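Local coordinates for protein Aar187cp (PDB 3ZIL) that probably regulates the establishment of sister-chromatid cohesion as the Wpl1 protein of the cohesin system, this part being its C-terminal, all-helical Wap1 domain, at residues A[154-159]-A[188-193]; A[230-235]-A[278-283]; A[236-241]-A[289-294]; A[284-289]-A[368-373]. All blocks are in the same frame, centred on the assembly; numbering follows the deposited sequence.

Contact 1 of 4, residues A[154-159]-A[188-193]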
loop_
_atom_site.group_PDB
_atom_site.type_symbol
_atom_site.label_atom_id
_atom_site.label_comp_id
_atom_site.label_asym_id
_atom_site.label_seq_id
_atom_site.Cartn_x
_atom_site.Cartn_y
_atom_site.Cartn_z
ATOM N N ILE A 154 -4.038 -12.037 5.503
ATOM C CA ILE A 154 -5.351 -12.107 6.028
ATOM C C ILE A 154 -6.015 -10.740 5.981
ATOM O O ILE A 154 -7.201 -10.626 5.603
ATOM C CB ILE A 154 -5.366 -12.616 7.501
ATOM C CG1 ILE A 154 -4.784 -14.013 7.573
ATOM C CG2 ILE A 154 -6.792 -12.462 8.063
ATOM C CD1 ILE A 154 -5.677 -14.994 6.751
ATOM N N TRP A 155 -5.283 -9.729 6.463
ATOM C CA TRP A 155 -5.779 -8.383 6.605
ATOM C C TRP A 155 -6.200 -7.831 5.272
ATOM O O TRP A 155 -7.291 -7.263 5.155
ATOM C CB TRP A 155 -4.627 -7.523 7.173
ATOM C CG TRP A 155 -5.016 -6.092 7.513
ATOM C CD1 TRP A 155 -6.240 -5.408 7.245
ATOM C CD2 TRP A 155 -4.149 -5.096 8.144
ATOM N NE1 TRP A 155 -6.174 -4.096 7.663
ATOM C CE2 TRP A 155 -4.917 -3.830 8.170
ATOM C CE3 TRP A 155 -2.819 -5.105 8.606
ATOM C CZ2 TRP A 155 -4.407 -2.707 8.757
ATOM C CZ3 TRP A 155 -2.297 -3.951 9.162
ATOM C CH2 TRP A 155 -3.091 -2.774 9.254
ATOM N N ALA A 156 -5.395 -8.037 4.229
ATOM C CA ALA A 156 -5.715 -7.419 2.945
ATOM C C ALA A 156 -6.766 -8.311 2.267
ATOM O O ALA A 156 -7.519 -7.828 1.431
ATOM C CB ALA A 156 -4.547 -7.379 2.064
ATOM N N THR A 157 -6.868 -9.569 2.652
ATOM C CA THR A 157 -7.745 -10.467 1.806
ATOM C C THR A 157 -9.179 -10.483 2.347
ATOM O O THR A 157 -10.142 -10.534 1.599
ATOM C CB THR A 157 -7.200 -11.914 1.707
ATOM O OG1 THR A 157 -5.886 -11.889 1.172
ATOM C CG2 THR A 157 -8.120 -12.882 0.822
ATOM N N TYR A 158 -9.308 -10.503 3.655
ATOM C CA TYR A 158 -10.601 -10.694 4.334
ATOM C C TYR A 158 -11.002 -9.439 5.086
ATOM O O TYR A 158 -12.132 -9.286 5.428
ATOM C CB TYR A 158 -10.473 -11.875 5.341
ATOM C CG TYR A 158 -10.150 -13.167 4.628
ATOM C CD1 TYR A 158 -11.070 -13.760 3.778
ATOM C CD2 TYR A 158 -8.856 -13.768 4.761
ATOM C CE1 TYR A 158 -10.729 -14.952 3.051
ATOM C CE2 TYR A 158 -8.510 -14.892 4.021
ATOM C CZ TYR A 158 -9.475 -15.517 3.216
ATOM O OH TYR A 158 -9.102 -16.675 2.527
ATOM N N LEU A 159 -10.070 -8.530 5.360
ATOM C CA LEU A 159 -10.443 -7.469 6.292
ATOM C C LEU A 159 -10.159 -6.111 5.704
ATOM O O LEU A 159 -9.913 -5.163 6.446
ATOM C CB LEU A 159 -9.729 -7.643 7.629
ATOM C CG LEU A 159 -9.970 -8.959 8.377
ATOM C CD1 LEU A 159 -9.014 -9.082 9.566
ATOM C CD2 LEU A 159 -11.454 -9.057 8.776
ATOM N N CYS A 188 1.850 -2.067 1.093
ATOM C CA CYS A 188 1.530 -0.749 0.530
ATOM C C CYS A 188 0.034 -0.551 0.344
ATOM O O CYS A 188 -0.495 0.553 0.565
ATOM C CB CYS A 188 2.206 -0.571 -0.827
ATOM S SG CYS A 188 3.976 -0.316 -0.666
ATOM N N SER A 189 -0.606 -1.565 -0.239
ATOM C CA SER A 189 -2.064 -1.485 -0.383
ATOM C C SER A 189 -2.793 -1.282 0.953
ATOM O O SER A 189 -3.619 -0.436 1.048
ATOM C CB SER A 189 -2.608 -2.729 -1.114
ATOM O OG SER A 189 -4.007 -2.746 -0.867
ATOM N N LEU A 190 -2.469 -2.046 2.009
ATOM C CA LEU A 190 -3.051 -1.788 3.283
ATOM C C LEU A 190 -2.750 -0.364 3.889
ATOM O O LEU A 190 -3.602 0.260 4.507
ATOM C CB LEU A 190 -2.464 -2.844 4.252
ATOM C CG LEU A 190 -2.849 -4.271 4.080
ATOM C CD1 LEU A 190 -1.919 -5.132 4.912
ATOM C CD2 LEU A 190 -4.378 -4.453 4.365
ATOM N N LEU A 191 -1.516 0.101 3.737
ATOM C CA LEU A 191 -1.131 1.449 4.100
ATOM C C LEU A 191 -2.052 2.463 3.357
ATOM O O LEU A 191 -2.681 3.312 3.986
ATOM C CB LEU A 191 0.351 1.686 3.785
ATOM C CG LEU A 191 1.028 2.975 4.401
ATOM C CD1 LEU A 191 2.570 2.800 4.228
ATOM C CD2 LEU A 191 0.488 4.289 3.790
ATOM N N GLU A 192 -2.152 2.331 2.047
ATOM C CA GLU A 192 -2.936 3.213 1.198
ATOM C C GLU A 192 -4.411 3.203 1.601
ATOM O O GLU A 192 -5.022 4.222 1.782
ATOM C CB GLU A 192 -2.791 2.782 -0.250
ATOM C CG GLU A 192 -3.260 3.734 -1.318
ATOM C CD GLU A 192 -3.419 3.076 -2.676
ATOM O OE1 GLU A 192 -2.642 2.244 -3.088
ATOM O OE2 GLU A 192 -4.359 3.422 -3.322
ATOM N N ASN A 193 -4.943 2.014 1.779
ATOM C CA ASN A 193 -6.325 1.894 2.199
ATOM C C ASN A 193 -6.648 2.294 3.630
ATOM O O ASN A 193 -7.801 2.313 3.969
ATOM C CB ASN A 193 -6.931 0.528 1.833
ATOM C CG ASN A 193 -6.940 0.325 0.332
ATOM O OD1 ASN A 193 -6.506 -0.691 -0.188
ATOM N ND2 ASN A 193 -7.323 1.336 -0.366
#
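Leu190 and Trp155 meet by a CH-pi contact: the CD2 methyl of Leu190 stands 3.5 Å from the centroid of the five-membered ring of Trp155, only 9° off the ring normal. The methyl therefore sits squarely over the pyrrole part of the indole. The second branch of the leucine spreads over the same ring system toward its six-membered part, with Leu190 CD1 3.8 Å from Trp155 CE3. Trp155 has its CG anti to the backbone N (chi1 -174°), which carries the indole out from its own helix toward helix 185-193, with one face against Leu190. Leu159 O lies in the plane of that ring, at its edge.

The two segments belong to helices 147-158 and 185-193, and their packing is consistent with the stacked helical-repeat architecture of the Wapl family, in which neighbouring helices bury apolar side chains between them.

The remaining contacts are plain apolar packing. The CD2 methyl that covers the indole also presses on Ala156, 3.5 Å from Ala156 CA and 3.7 Å from Ala156 CB. Because the alanine side chain is a single methyl, the backbones can come close, with the CA atoms of Ala156 and Leu190 6.2 Å apart. Leu190 thus fills the angle between an aromatic face and the surface of the facing helix.

Beyond the pair, Leu108, Ile112 and Ala116 of helix 108-116 touch Trp155, while Leu172 of helix 168-178 and Leu160 pack against Leu190.

Contact 2 of 4, residues A[230-235]-A[278-283]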
loop_
_atom_site.group_PDB
_atom_site.type_symbol
_atom_site.label_atom_id
_atom_site.label_comp_id
_atom_site.label_asym_id
_atom_site.label_seq_id
_atom_site.Cartn_x
_atom_site.Cartn_y
_atom_site.Cartn_z
ATOM N N CYS A 230 1.269 5.150 -2.235
ATOM C CA CYS A 230 1.157 5.666 -0.879
ATOM C C CYS A 230 1.602 7.122 -0.806
ATOM O O CYS A 230 0.910 7.937 -0.153
ATOM C CB CYS A 230 1.966 4.826 0.118
ATOM S SG CYS A 230 1.345 3.103 0.137
ATOM N N LEU A 231 2.731 7.449 -1.439
ATOM C CA LEU A 231 3.305 8.805 -1.346
ATOM C C LEU A 231 2.331 9.824 -1.955
ATOM O O LEU A 231 2.108 10.942 -1.396
ATOM C CB LEU A 231 4.680 8.930 -2.006
ATOM C CG LEU A 231 5.880 8.336 -1.279
ATOM C CD1 LEU A 231 7.058 8.044 -2.195
ATOM C CD2 LEU A 231 6.311 9.177 -0.015
ATOM N N ILE A 232 1.723 9.446 -3.066
ATOM C CA ILE A 232 0.725 10.357 -3.687
ATOM C C ILE A 232 -0.470 10.589 -2.686
ATOM O O ILE A 232 -0.788 11.741 -2.303
ATOM C CB ILE A 232 0.206 9.765 -5.010
ATOM C CG1 ILE A 232 1.287 9.839 -6.072
ATOM C CG2 ILE A 232 -1.104 10.417 -5.382
ATOM C CD1 ILE A 232 0.978 9.000 -7.282
ATOM N N LYS A 233 -1.063 9.491 -2.241
ATOM C CA LYS A 233 -2.124 9.533 -1.302
ATOM C C LYS A 233 -1.808 10.308 -0.052
ATOM O O LYS A 233 -2.627 11.039 0.382
ATOM C CB LYS A 233 -2.722 8.166 -0.969
ATOM C CG LYS A 233 -4.188 8.274 -0.560
ATOM C CD LYS A 233 -5.044 7.038 -0.716
ATOM C CE LYS A 233 -6.368 7.170 0.009
ATOM N NZ LYS A 233 -7.053 5.907 0.372
ATOM N N LEU A 234 -0.616 10.164 0.487
ATOM C CA LEU A 234 -0.275 10.928 1.705
ATOM C C LEU A 234 -0.136 12.429 1.362
ATOM O O LEU A 234 -0.567 13.280 2.114
ATOM C CB LEU A 234 0.987 10.394 2.363
ATOM C CG LEU A 234 1.026 8.933 2.908
ATOM C CD1 LEU A 234 2.458 8.339 2.979
ATOM C CD2 LEU A 234 0.356 8.995 4.261
ATOM N N THR A 235 0.459 12.721 0.211
ATOM C CA THR A 235 0.665 14.085 -0.186
ATOM C C THR A 235 -0.585 14.831 -0.677
ATOM O O THR A 235 -0.487 16.035 -0.973
ATOM C CB THR A 235 1.846 14.245 -1.137
ATOM O OG1 THR A 235 1.708 13.381 -2.275
ATOM C CG2 THR A 235 3.152 13.963 -0.426
ATOM N N LEU A 278 6.123 6.589 -14.955
ATOM C CA LEU A 278 6.334 7.980 -15.148
ATOM C C LEU A 278 5.093 8.724 -14.718
ATOM O O LEU A 278 5.205 9.815 -14.138
ATOM C CB LEU A 278 6.587 8.306 -16.629
ATOM C CG LEU A 278 7.961 8.009 -17.166
ATOM C CD1 LEU A 278 7.835 8.245 -18.670
ATOM C CD2 LEU A 278 9.027 8.951 -16.590
ATOM N N ILE A 279 3.902 8.177 -15.043
ATOM C CA ILE A 279 2.673 8.894 -14.639
ATOM C C ILE A 279 2.633 9.025 -13.108
ATOM O O ILE A 279 2.294 10.072 -12.545
ATOM C CB ILE A 279 1.400 8.171 -15.146
ATOM C CG1 ILE A 279 1.229 8.352 -16.707
ATOM C CG2 ILE A 279 0.159 8.688 -14.372
ATOM C CD1 ILE A 279 0.169 7.418 -17.339
ATOM N N LEU A 280 2.934 7.938 -12.391
ATOM C CA LEU A 280 2.876 8.022 -10.933
ATOM C C LEU A 280 4.001 8.977 -10.329
ATOM O O LEU A 280 3.714 9.786 -9.404
ATOM C CB LEU A 280 2.975 6.584 -10.299
ATOM C CG LEU A 280 1.799 5.669 -10.568
ATOM C CD1 LEU A 280 2.184 4.235 -10.178
ATOM C CD2 LEU A 280 0.595 6.134 -9.734
ATOM N N GLN A 281 5.255 8.896 -10.833
ATOM C CA GLN A 281 6.239 9.872 -10.401
ATOM C C GLN A 281 5.847 11.328 -10.717
ATOM O O GLN A 281 6.055 12.219 -9.892
ATOM C CB GLN A 281 7.616 9.581 -11.027
ATOM C CG GLN A 281 8.108 8.162 -10.739
ATOM C CD GLN A 281 9.537 7.848 -11.276
ATOM O OE1 GLN A 281 9.990 8.398 -12.262
ATOM N NE2 GLN A 281 10.231 6.970 -10.579
ATOM N N LEU A 282 5.267 11.576 -11.907
ATOM C CA LEU A 282 4.809 12.949 -12.219
ATOM C C LEU A 282 3.608 13.355 -11.328
ATOM O O LEU A 282 3.541 14.460 -10.875
ATOM C CB LEU A 282 4.431 13.082 -13.708
ATOM C CG LEU A 282 5.664 13.073 -14.628
ATOM C CD1 LEU A 282 5.361 12.622 -16.069
ATOM C CD2 LEU A 282 6.398 14.435 -14.649
ATOM N N GLY A 283 2.684 12.440 -11.099
ATOM C CA GLY A 283 1.561 12.692 -10.204
ATOM C C GLY A 283 2.143 13.036 -8.840
ATOM O O GLY A 283 1.667 13.968 -8.177
#
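The flat group met by Ile232 is no ring but the backbone carbonyl of Leu280, whose O lies 3.6 Å from Ile232 CD1 and 4.1 Å from Ile232 CG1. The terminal methyl of the isoleucine therefore lies against the peptide backbone of helix 272-289 and does not stop at its side chains. The same methyl meets the CD2 branch of Leu280 at 3.8 Å, the two side chains crossing at about a right angle. Ile232 gets there by an extended chain (chi2 167°), which carries CD1 outward from helix 225-235.

One turn along, Gly283 adds a looser backbone contact: Ile232 CG1 is 4.3 Å from Gly283 C, and the CA atoms of the two residues are 7.0 Å apart. Leu284 and Asn287, farther along helix 272-289, also touch Ile232, and Leu280 reaches back to Leu228 and Lys229 on helix 225-235, so the packing continues along both helices. The bound peptide places an apolar side chain on Ile232 and an acidic one near Leu280.

No hydrogen bond or ion pair joins the two segments; the join rests on the Ile232 methyl packed against the Leu280 side chain and carbonyl, with the Gly283 backbone beside them, an apolar and weakly directional contact.

Contact 3 of 4, residues A[236-241]-A[289-294]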
loop_
_atom_site.group_PDB
_atom_site.type_symbol
_atom_site.label_atom_id
_atom_site.label_comp_id
_atom_site.label_asym_id
_atom_site.label_seq_id
_atom_site.Cartn_x
_atom_site.Cartn_y
_atom_site.Cartn_z
ATOM N N ASN A 236 -1.744 14.136 -0.750
ATOM C CA ASN A 236 -3.014 14.747 -1.073
ATOM C C ASN A 236 -3.376 15.702 0.064
ATOM O O ASN A 236 -4.079 16.670 -0.140
ATOM C CB ASN A 236 -4.152 13.712 -1.220
ATOM C CG ASN A 236 -4.085 12.908 -2.520
ATOM O OD1 ASN A 236 -3.466 13.330 -3.508
ATOM N ND2 ASN A 236 -4.799 11.774 -2.554
ATOM N N HIS A 237 -2.907 15.419 1.275
ATOM C CA HIS A 237 -3.162 16.297 2.430
ATOM C C HIS A 237 -2.050 17.252 2.547
ATOM O O HIS A 237 -0.909 16.870 2.879
ATOM C CB HIS A 237 -3.266 15.422 3.682
ATOM C CG HIS A 237 -4.274 14.336 3.521
ATOM N ND1 HIS A 237 -5.584 14.566 3.648
ATOM C CD2 HIS A 237 -4.134 12.989 3.110
ATOM C CE1 HIS A 237 -6.260 13.445 3.354
ATOM N NE2 HIS A 237 -5.351 12.474 3.037
ATOM N N THR A 238 -2.338 18.509 2.216
ATOM C CA THR A 238 -1.290 19.513 2.077
ATOM C C THR A 238 -0.642 19.780 3.409
ATOM O O THR A 238 0.548 20.102 3.449
ATOM C CB THR A 238 -1.785 20.836 1.429
ATOM O OG1 THR A 238 -2.923 21.271 2.133
ATOM C CG2 THR A 238 -2.224 20.586 0.000
ATOM N N THR A 239 -1.374 19.593 4.512
ATOM C CA THR A 239 -0.707 19.754 5.802
ATOM C C THR A 239 0.437 18.720 6.070
ATOM O O THR A 239 1.396 19.055 6.764
ATOM C CB THR A 239 -1.653 19.951 7.013
ATOM O OG1 THR A 239 -2.120 18.714 7.478
ATOM C CG2 THR A 239 -2.838 20.730 6.652
ATOM N N VAL A 240 0.350 17.513 5.477
ATOM C CA VAL A 240 1.485 16.545 5.430
ATOM C C VAL A 240 2.706 17.133 4.755
ATOM O O VAL A 240 3.832 16.921 5.175
ATOM C CB VAL A 240 1.108 15.197 4.697
ATOM C CG1 VAL A 240 2.330 14.355 4.476
ATOM C CG2 VAL A 240 0.066 14.375 5.500
ATOM N N LEU A 241 2.499 17.887 3.672
ATOM C CA LEU A 241 3.620 18.563 3.012
ATOM C C LEU A 241 4.266 19.665 3.925
ATOM O O LEU A 241 5.512 19.766 4.039
ATOM C CB LEU A 241 3.087 19.168 1.651
ATOM C CG LEU A 241 2.596 18.085 0.623
ATOM C CD1 LEU A 241 2.077 18.817 -0.666
ATOM C CD2 LEU A 241 3.828 17.250 0.248
ATOM N N VAL A 289 4.876 19.893 -6.154
ATOM C CA VAL A 289 5.253 21.177 -6.724
ATOM C C VAL A 289 4.132 22.206 -6.877
ATOM O O VAL A 289 4.467 23.409 -6.913
ATOM C CB VAL A 289 5.971 21.083 -8.068
ATOM C CG1 VAL A 289 7.216 20.211 -7.914
ATOM C CG2 VAL A 289 5.002 20.638 -9.164
ATOM N N SER A 290 2.853 21.762 -6.988
ATOM C CA SER A 290 1.712 22.686 -7.056
ATOM C C SER A 290 1.413 23.262 -5.665
ATOM O O SER A 290 0.666 24.207 -5.526
ATOM C CB SER A 290 0.477 21.967 -7.588
ATOM O OG SER A 290 0.028 21.016 -6.632
ATOM N N GLU A 291 1.964 22.678 -4.604
ATOM C CA GLU A 291 1.638 23.152 -3.245
ATOM C C GLU A 291 2.861 23.798 -2.586
ATOM O O GLU A 291 2.727 24.528 -1.671
ATOM C CB GLU A 291 1.170 22.000 -2.364
ATOM C CG GLU A 291 0.006 21.182 -2.940
ATOM C CD GLU A 291 -1.299 21.991 -2.945
ATOM O OE1 GLU A 291 -1.344 23.053 -2.307
ATOM O OE2 GLU A 291 -2.291 21.568 -3.553
ATOM N N ALA A 292 4.058 23.478 -3.008
ATOM C CA ALA A 292 5.260 23.972 -2.268
ATOM C C ALA A 292 6.133 24.667 -3.252
ATOM O O ALA A 292 6.928 24.026 -3.903
ATOM C CB ALA A 292 6.037 22.851 -1.572
ATOM N N THR A 293 5.983 25.986 -3.368
ATOM C CA THR A 293 6.713 26.718 -4.427
ATOM C C THR A 293 8.254 26.670 -4.192
ATOM O O THR A 293 9.054 26.561 -5.140
ATOM C CB THR A 293 6.083 28.108 -4.677
ATOM O OG1 THR A 293 7.081 29.107 -4.564
ATOM C CG2 THR A 293 4.952 28.400 -3.680
ATOM N N THR A 294 8.662 26.574 -2.921
ATOM C CA THR A 294 10.081 26.380 -2.602
ATOM C C THR A 294 10.601 25.055 -3.257
ATOM O O THR A 294 11.656 25.047 -3.916
ATOM C CB THR A 294 10.276 26.345 -1.063
ATOM O OG1 THR A 294 9.685 25.130 -0.567
ATOM C CG2 THR A 294 9.534 27.519 -0.397
#
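Thr238 and Glu291 touch through a methyl and a carboxylate: Thr238 CG2 lies 3.4 Å from Glu291 CD and 3.5 Å from Glu291 OE1, the two side chains crossing at about a right angle. The aliphatic part of the glutamate serves a second neighbour. Leu241 CD1 comes within 3.7 Å of Glu291 CB and 3.9 Å of Glu291 CG, again across the chain and not along it. The methyls of Thr238 and Leu241 thus both rest on one bent side chain.

The bend is at chi2 (-70°), which folds the carboxylate back over Thr238. The polar end is held from outside, where Glu291 OE2 forms a salt bridge with Arg370 NH2. With an alanine here, Arg370 would probably lose its carboxylate mate, and the methyl of Thr238 its packing surface.

In the next shell, Leu248 of helix 248-261 touches both Leu241 and Ala292. Ser290 OG is hydrogen-bonded to Leu286 O, which ties the turn back onto the helix it leaves. Asn236, at the other turn, hydrogen-bonds through ND2 to the backbone of the bound peptide and through OD1 to Asn287.

Ala292 takes the N-cap position of helix 293-296. The arrangement is a meeting of two interhelical turns, one after helix 225-235 and one after helix 272-289, as expected where successive helices stack side by side in a helical-repeat domain.

Contact 4 of 4, residues A[284-289]-A[368-373]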
loop_
_atom_site.group_PDB
_atom_site.type_symbol
_atom_site.label_atom_id
_atom_site.label_comp_id
_atom_site.label_asym_id
_atom_site.label_seq_id
_atom_site.Cartn_x
_atom_site.Cartn_y
_atom_site.Cartn_z
ATOM N N LEU A 284 3.202 12.339 -8.420
ATOM C CA LEU A 284 3.756 12.678 -7.085
ATOM C C LEU A 284 4.462 14.061 -7.112
ATOM O O LEU A 284 4.233 14.890 -6.233
ATOM C CB LEU A 284 4.631 11.552 -6.534
ATOM C CG LEU A 284 5.367 11.891 -5.253
ATOM C CD1 LEU A 284 4.355 12.197 -4.149
ATOM C CD2 LEU A 284 6.280 10.754 -4.849
ATOM N N LEU A 285 5.334 14.287 -8.120
ATOM C CA LEU A 285 5.814 15.637 -8.381
ATOM C C LEU A 285 4.704 16.725 -8.306
ATOM O O LEU A 285 4.890 17.761 -7.620
ATOM C CB LEU A 285 6.559 15.734 -9.696
ATOM C CG LEU A 285 7.954 15.069 -9.550
ATOM C CD1 LEU A 285 8.580 14.778 -10.901
ATOM C CD2 LEU A 285 8.819 15.991 -8.697
ATOM N N LEU A 286 3.626 16.512 -9.037
ATOM C CA LEU A 286 2.518 17.474 -9.122
ATOM C C LEU A 286 1.939 17.816 -7.740
ATOM O O LEU A 286 1.711 19.003 -7.425
ATOM C CB LEU A 286 1.419 16.960 -10.084
ATOM C CG LEU A 286 0.226 17.954 -10.300
ATOM C CD1 LEU A 286 0.696 19.195 -11.047
ATOM C CD2 LEU A 286 -0.915 17.289 -11.104
ATOM N N ASN A 287 1.722 16.764 -6.939
ATOM C CA ASN A 287 1.262 16.899 -5.588
ATOM C C ASN A 287 2.208 17.816 -4.805
ATOM O O ASN A 287 1.773 18.689 -4.077
ATOM C CB ASN A 287 1.083 15.532 -4.901
ATOM C CG ASN A 287 -0.410 15.180 -4.718
ATOM O OD1 ASN A 287 -1.292 15.846 -5.319
ATOM N ND2 ASN A 287 -0.699 14.140 -3.918
ATOM N N ILE A 288 3.498 17.673 -5.022
ATOM C CA ILE A 288 4.468 18.453 -4.199
ATOM C C ILE A 288 4.623 19.841 -4.828
ATOM O O ILE A 288 4.523 20.871 -4.109
ATOM C CB ILE A 288 5.860 17.746 -4.151
ATOM C CG1 ILE A 288 5.761 16.371 -3.445
ATOM C CG2 ILE A 288 6.943 18.599 -3.443
ATOM C CD1 ILE A 288 6.901 15.442 -3.784
ATOM N N VAL A 289 4.876 19.893 -6.154
ATOM C CA VAL A 289 5.253 21.177 -6.724
ATOM C C VAL A 289 4.132 22.206 -6.877
ATOM O O VAL A 289 4.467 23.409 -6.913
ATOM C CB VAL A 289 5.971 21.083 -8.068
ATOM C CG1 VAL A 289 7.216 20.211 -7.914
ATOM C CG2 VAL A 289 5.002 20.638 -9.164
ATOM N N HIS A 368 -7.420 19.377 -13.359
ATOM C CA HIS A 368 -7.995 20.514 -14.098
ATOM C C HIS A 368 -7.689 21.809 -13.355
ATOM O O HIS A 368 -7.343 22.854 -13.927
ATOM C CB HIS A 368 -9.498 20.331 -14.226
ATOM C CG HIS A 368 -10.211 21.477 -14.927
ATOM N ND1 HIS A 368 -9.766 22.029 -16.061
ATOM C CD2 HIS A 368 -11.386 22.118 -14.628
ATOM C CE1 HIS A 368 -10.601 22.979 -16.465
ATOM N NE2 HIS A 368 -11.584 23.045 -15.584
ATOM N N THR A 369 -7.825 21.696 -12.059
ATOM C CA THR A 369 -7.854 22.785 -11.106
ATOM C C THR A 369 -6.368 23.265 -11.003
ATOM O O THR A 369 -6.068 24.463 -10.931
ATOM C CB THR A 369 -8.484 22.132 -9.847
ATOM O OG1 THR A 369 -9.770 22.679 -9.559
ATOM C CG2 THR A 369 -7.568 22.008 -8.643
ATOM N N ARG A 370 -5.433 22.322 -11.087
ATOM C CA ARG A 370 -4.007 22.679 -11.111
ATOM C C ARG A 370 -3.529 23.312 -12.401
ATOM O O ARG A 370 -2.630 24.130 -12.396
ATOM C CB ARG A 370 -3.167 21.487 -10.696
ATOM C CG ARG A 370 -3.282 21.393 -9.187
ATOM C CD ARG A 370 -3.222 20.000 -8.711
ATOM N NE ARG A 370 -3.099 20.004 -7.265
ATOM C CZ ARG A 370 -2.577 19.006 -6.581
ATOM N NH1 ARG A 370 -2.084 17.897 -7.182
ATOM N NH2 ARG A 370 -2.499 19.128 -5.302
ATOM N N ILE A 371 -4.138 22.903 -13.493
ATOM C CA ILE A 371 -3.879 23.475 -14.784
ATOM C C ILE A 371 -4.382 24.934 -14.769
ATOM O O ILE A 371 -3.643 25.837 -15.100
ATOM C CB ILE A 371 -4.562 22.681 -15.922
ATOM C CG1 ILE A 371 -3.940 21.270 -16.102
ATOM C CG2 ILE A 371 -4.397 23.462 -17.220
ATOM C CD1 ILE A 371 -4.848 20.322 -16.873
ATOM N N THR A 372 -5.631 25.153 -14.365
ATOM C CA THR A 372 -6.213 26.491 -14.304
ATOM C C THR A 372 -5.321 27.481 -13.559
ATOM O O THR A 372 -5.057 28.563 -14.052
ATOM C CB THR A 372 -7.565 26.470 -13.582
ATOM O OG1 THR A 372 -8.552 26.033 -14.505
ATOM C CG2 THR A 372 -7.907 27.905 -13.061
ATOM N N ARG A 373 -4.953 27.100 -12.334
ATOM C CA ARG A 373 -4.066 27.857 -11.475
ATOM C C ARG A 373 -2.791 28.303 -12.199
ATOM O O ARG A 373 -2.435 29.492 -12.132
ATOM C CB ARG A 373 -3.763 27.044 -10.187
ATOM C CG ARG A 373 -2.674 27.600 -9.288
ATOM C CD ARG A 373 -2.948 29.069 -8.982
ATOM N NE ARG A 373 -2.489 29.504 -7.671
ATOM C CZ ARG A 373 -3.136 30.389 -6.912
ATOM N NH1 ARG A 373 -4.290 30.907 -7.314
ATOM N NH2 ARG A 373 -2.644 30.740 -5.734
HETATM O O HOH W 1 -0.786 17.989 -2.781
#
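Asn287 OD1 accepts a hydrogen bond of 2.9 Å from Arg370 NH1, nearly straight at 167°. The donor lies in the carbonyl plane of the amide, and OD1 in the plane of the guanidinium, at its edge. The two flat groups are nonetheless turned almost perpendicular, 81° apart.

A water ties the same residues a second time, donating to Asn287 O at 3.0 Å and accepting from Arg370 NH2 at 3.3 Å. Leu286 supplies the apolar side, its CG 3.9 Å from Arg370 NH1, while Leu286 O lies over one guanidinium face. The arginine reaches across from helix 365-375, its chain kinked at chi2 (147°).

Neither end is held by this bond alone. Asn287 ND2 is hydrogen-bonded to Asn236 OD1 and Thr235 OG1, which fixes the amide's orientation, and Glu291 OE2 forms a salt bridge with Arg370 NH2. A leucine in place of Arg370 would probably leave Asn287 OD1 without its donor and the Glu291 carboxylate without its counter-charge.

A buried positive charge is thus met by an amide oxygen, a water and a carboxylate, which probably offsets the cost of burying the charge, while joining the C-terminal helix to helix 272-289.

How the contacts relate
Contacts 1, 2 and 4 are buried, whereas contact 3 is only partly so. Contact 1 lies nearest the middle of the chain and contact 4 farthest from it, its centre about 23 Å from the centre of the chain. Contacts 1 and 2 are apolar, one using an aromatic face and the other a leucine side chain and the helix backbone beside it; Glu192 O and Lys233 NZ, probably hydrogen-bonded, connect them. Polar chemistry appears toward the C-terminal end. Contacts 2 and 4 share helix 272-289, and contact 3 uses the turn that follows it. Asn287 and Arg370 make contacts 3 and 4 one polar network, whereas contact 1 touches neither of these two.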